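Local coordinates for protein galactitol 1-phosphate 5-dehydrogenase (Escherichia coli, PDB 4UEJ) that oxidises galactitol 1-phosphate to D-tagatose 6-phosphate with NAD(+), as a homodimeric zinc-containing dehydrogenase that binds two zinc ions per subunit, at residues G158-K162 with A180-A185; R228-I233 with A246-P252. All coordinates share one frame; numbering follows the deposited sequence.

Interaction 1 of 2, residues G158-K162 with A180-A185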
# COMPACT_ATOMS: atom_id res chain seq x y z
N GLY A 158 -4.40 14.62 -2.57
CA GLY A 158 -4.93 15.38 -3.69
C GLY A 158 -4.59 14.80 -5.05
O GLY A 158 -3.75 13.91 -5.16
N CYS A 159 -5.24 15.30 -6.09
CA CYS A 159 -4.96 14.80 -7.43
C CYS A 159 -4.39 15.88 -8.34
O CYS A 159 -4.15 15.63 -9.52
CB CYS A 159 -6.23 14.20 -8.05
SG CYS A 159 -7.57 15.37 -8.23
N GLU A 160 -4.14 17.06 -7.78
CA GLU A 160 -3.64 18.17 -8.59
C GLU A 160 -2.30 17.89 -9.28
O GLU A 160 -1.32 17.48 -8.65
CB GLU A 160 -3.53 19.44 -7.74
CG GLU A 160 -2.94 20.62 -8.50
CD GLU A 160 -3.65 21.93 -8.22
OE1 GLU A 160 -4.16 22.12 -7.09
OE2 GLU A 160 -3.71 22.77 -9.14
N ASN A 161 -2.27 18.12 -10.59
CA ASN A 161 -1.11 17.85 -11.45
C ASN A 161 -0.68 16.39 -11.46
O ASN A 161 0.42 16.08 -11.88
CB ASN A 161 0.08 18.72 -11.04
CG ASN A 161 -0.25 20.18 -11.11
OD1 ASN A 161 -0.91 20.63 -12.04
ND2 ASN A 161 0.19 20.94 -10.11
N LYS A 162 -1.55 15.48 -11.02
CA LYS A 162 -1.25 14.06 -11.11
C LYS A 162 -1.86 13.41 -12.34
O LYS A 162 -2.83 13.89 -12.93
CB LYS A 162 -1.71 13.32 -9.84
CG LYS A 162 -1.02 13.81 -8.59
CD LYS A 162 -1.40 13.00 -7.35
CE LYS A 162 -0.66 13.51 -6.12
NZ LYS A 162 -1.14 12.92 -4.81
N ALA A 180 -11.68 14.35 -10.48
CA ALA A 180 -10.27 14.50 -10.83
C ALA A 180 -10.05 15.66 -11.80
O ALA A 180 -9.11 16.43 -11.65
CB ALA A 180 -9.71 13.20 -11.41
N VAL A 181 -10.91 15.76 -12.80
CA VAL A 181 -10.80 16.85 -13.76
C VAL A 181 -11.01 18.20 -13.06
O VAL A 181 -10.26 19.15 -13.28
CB VAL A 181 -11.81 16.68 -14.91
CG1 VAL A 181 -11.79 17.89 -15.81
CG2 VAL A 181 -11.46 15.42 -15.69
N ALA A 182 -12.02 18.26 -12.21
CA ALA A 182 -12.40 19.51 -11.57
C ALA A 182 -11.33 19.99 -10.58
O ALA A 182 -11.18 21.20 -10.33
CB ALA A 182 -13.74 19.34 -10.86
N LEU A 183 -10.59 19.04 -10.03
CA LEU A 183 -9.62 19.29 -8.98
C LEU A 183 -8.20 19.40 -9.53
O LEU A 183 -7.23 19.41 -8.78
CB LEU A 183 -9.68 18.19 -7.93
CG LEU A 183 -11.03 18.06 -7.22
CD1 LEU A 183 -11.05 16.77 -6.45
CD2 LEU A 183 -11.27 19.24 -6.31
N GLY A 184 -8.10 19.46 -10.86
CA GLY A 184 -6.85 19.83 -11.50
C GLY A 184 -5.86 18.73 -11.81
O GLY A 184 -4.66 19.00 -11.93
N ALA A 185 -6.33 17.50 -11.94
CA ALA A 185 -5.47 16.41 -12.44
C ALA A 185 -4.81 16.81 -13.77
O ALA A 185 -5.42 17.48 -14.61
CB ALA A 185 -6.29 15.14 -12.62
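A type II beta turn, C159 to K162, meets the Schellman motif that ends helix 171-182, joined to it where N161 N reaches G184 O. This is the one hydrogen bond across the contact: N161 N to G184 O is 2.9 Å and nearly straight (172° at the hydrogen), although the N-H comes from above the carbonyl plane and not along a lone pair. The same oxygen also receives a CA-H...O contact from E160 CA at 3.6 Å. A second such contact runs the other way, A185 CA lying 3.3 Å from C159 O, the carbonyl that closes the turn by accepting from K162 N. The A185 methyl touches K162 O at 3.7 Å.

The apolar part is carried by C159. Its sulfur sits between the backbone N and the carbonyl carbon (chi1 61°), which turns it to the end of the helix: SG is 3.5 Å from L183 CB and 3.8 Å from A180 CA. V164 and L232 also pack on C159, while L183 leans on L150 and F153 of helix 143-155. E160 points away from the helix end, and its CB only grazes L183 O.

The K162 chain, straight from CG to NZ, runs back along the turn, and NZ donates to G158 O (2.8 Å) and also to Q255 OE1. G184, at positive phi, is the C-prime residue, with A185 N bonded to A180 O and G184 N to V181 O. A glycine at C-prime is the classic helix stop of the Schellman motif, here set beside the turn leading into strand 163-167 of the Rossmann-type domain.

Interaction 2 of 2, residues R228-I233 with A246-P252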
# COMPACT_ATOMS: atom_id res chain seq x y z
N ARG A 228 3.74 8.13 -17.06
CA ARG A 228 4.03 7.13 -16.04
C ARG A 228 4.38 7.71 -14.68
O ARG A 228 4.31 7.01 -13.67
CB ARG A 228 5.17 6.20 -16.50
CG ARG A 228 6.59 6.78 -16.57
CD ARG A 228 7.52 5.69 -17.11
NE ARG A 228 8.91 6.11 -17.28
CZ ARG A 228 9.36 6.80 -18.33
NH1 ARG A 228 8.53 7.18 -19.29
NH2 ARG A 228 10.65 7.12 -18.41
N PHE A 229 4.74 8.99 -14.63
CA PHE A 229 5.13 9.61 -13.36
C PHE A 229 3.95 10.29 -12.66
O PHE A 229 2.98 10.68 -13.30
CB PHE A 229 6.26 10.61 -13.59
CG PHE A 229 7.55 9.97 -14.04
CD1 PHE A 229 8.36 9.31 -13.13
CD2 PHE A 229 7.95 10.03 -15.37
CE1 PHE A 229 9.56 8.72 -13.54
CE2 PHE A 229 9.13 9.44 -15.78
CZ PHE A 229 9.94 8.79 -14.87
N ASN A 230 4.06 10.43 -11.34
CA ASN A 230 3.04 11.08 -10.53
C ASN A 230 1.64 10.55 -10.78
O ASN A 230 0.66 11.30 -10.87
CB ASN A 230 3.08 12.59 -10.75
CG ASN A 230 4.43 13.17 -10.39
OD1 ASN A 230 4.83 13.17 -9.22
ND2 ASN A 230 5.15 13.67 -11.39
N GLN A 231 1.55 9.23 -10.88
CA GLN A 231 0.27 8.57 -11.04
C GLN A 231 -0.48 8.42 -9.74
O GLN A 231 0.10 8.18 -8.69
CB GLN A 231 0.43 7.19 -11.67
CG GLN A 231 0.75 7.24 -13.14
CD GLN A 231 0.91 5.86 -13.72
OE1 GLN A 231 0.94 4.87 -12.98
NE2 GLN A 231 1.00 5.78 -15.04
N LEU A 232 -1.79 8.54 -9.85
CA LEU A 232 -2.71 8.20 -8.78
C LEU A 232 -3.76 7.31 -9.41
O LEU A 232 -4.55 7.77 -10.26
CB LEU A 232 -3.32 9.45 -8.16
CG LEU A 232 -4.51 9.24 -7.23
CD1 LEU A 232 -4.08 8.33 -6.09
CD2 LEU A 232 -5.00 10.59 -6.70
N ILE A 233 -3.75 6.05 -9.02
CA ILE A 233 -4.63 5.06 -9.59
C ILE A 233 -5.72 4.74 -8.57
O ILE A 233 -5.43 4.40 -7.42
CB ILE A 233 -3.86 3.78 -9.95
CG1 ILE A 233 -2.64 4.12 -10.83
CG2 ILE A 233 -4.76 2.76 -10.59
CD1 ILE A 233 -1.73 2.93 -11.11
N ALA A 246 -3.81 -2.93 -11.70
CA ALA A 246 -3.32 -1.65 -11.21
C ALA A 246 -1.82 -1.75 -10.89
O ALA A 246 -1.04 -0.87 -11.24
CB ALA A 246 -4.12 -1.23 -9.98
N VAL A 247 -1.43 -2.84 -10.25
CA VAL A 247 -0.02 -3.03 -9.91
C VAL A 247 0.80 -3.21 -11.17
O VAL A 247 1.89 -2.65 -11.30
CB VAL A 247 0.17 -4.23 -8.98
CG1 VAL A 247 1.67 -4.54 -8.80
CG2 VAL A 247 -0.49 -3.94 -7.63
N GLU A 248 0.28 -3.99 -12.12
CA GLU A 248 1.01 -4.26 -13.35
C GLU A 248 1.21 -3.02 -14.23
O GLU A 248 2.25 -2.89 -14.88
CB GLU A 248 0.32 -5.37 -14.15
CG GLU A 248 0.47 -6.74 -13.50
CD GLU A 248 1.91 -7.25 -13.53
OE1 GLU A 248 2.67 -6.84 -14.43
OE2 GLU A 248 2.28 -8.06 -12.65
N ILE A 249 0.25 -2.11 -14.25
CA ILE A 249 0.39 -0.96 -15.14
C ILE A 249 1.05 0.21 -14.47
O ILE A 249 1.49 1.14 -15.15
CB ILE A 249 -0.97 -0.50 -15.71
CG1 ILE A 249 -1.85 0.11 -14.62
CG2 ILE A 249 -1.65 -1.66 -16.43
CD1 ILE A 249 -3.15 0.68 -15.15
N ALA A 250 1.15 0.18 -13.14
CA ALA A 250 1.58 1.36 -12.40
C ALA A 250 2.96 1.85 -12.83
O ALA A 250 3.85 1.06 -13.14
CB ALA A 250 1.57 1.08 -10.91
N GLY A 251 3.13 3.16 -12.82
CA GLY A 251 4.42 3.75 -13.12
C GLY A 251 5.23 3.89 -11.84
O GLY A 251 4.79 3.48 -10.76
N PRO A 252 6.42 4.47 -11.95
CA PRO A 252 7.31 4.56 -10.79
C PRO A 252 6.70 5.43 -9.67
O PRO A 252 6.18 6.51 -9.93
CB PRO A 252 8.59 5.19 -11.36
CG PRO A 252 8.21 5.74 -12.69
CD PRO A 252 7.06 4.93 -13.19
O HOH W 1 3.70 7.28 -11.00
O HOH W 2 6.38 9.46 -9.93
O HOH W 3 2.46 3.63 -16.08
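P252 packs on R228 and F229 while G251 bonds to Q231, joining the start of strand 231-235 to the end of helix 240-249 within a beta-alpha-beta unit of the Rossmann-type sheet. Among direct polar contacts, G251 N donates to Q231 OE1 at 2.8 Å, arriving 47° out of the amide's carbonyl plane. The Q231 chain runs extended beyond CG (chi2 180°), carrying its amide from the strand to the backbone after the helix; its NE2 bonds to L227 O. A lysine in its place would probably leave G251 N without its acceptor and put a charge into this buried join. R228 O receives a CA-H...O contact from G251 CA. The R228 NE forms a salt bridge with E94 of the second subunit, and NH1 bonds to R225 O.

Apolar packing has two patches. I233 CD1 lies 3.8 Å from A250 CB, and its CG2 faces A246 CB at 4.1 Å. The second patch is at P252, whose CG meets the F229 ring obliquely, 3.4 Å from F229 CE1, and P252 CD lies 3.9 Å from R228 CG.

Three waters complete the seam. Water 2 links N230 N to P252 O, and water 3 links Q231 NE2 to I249 O. Water 1 accepts from Q231 N and donates to both R228 O and P252 O, each at 2.8 Å.

Interactions 1 and 2 are about 15 Å apart between centres and follow one another along the chain, the first closing before the second opens. They meet where strand 231-235 runs beside strand 163-167: K162 CB lies 3.3 Å from N230 O, and L232 CD2 packs 4.0 Å from C159 CB. L232 thus faces the turn of interaction 1, whereas its neighbours Q231 and I233 serve interaction 2. Q255 ties the two as well, bonding to K162 and pairing with strand 231-235. Both contacts lie away from the zinc sites, within the Rossmann-type domain, but residues 228-230 and P252 of interaction 2 also touch the second subunit.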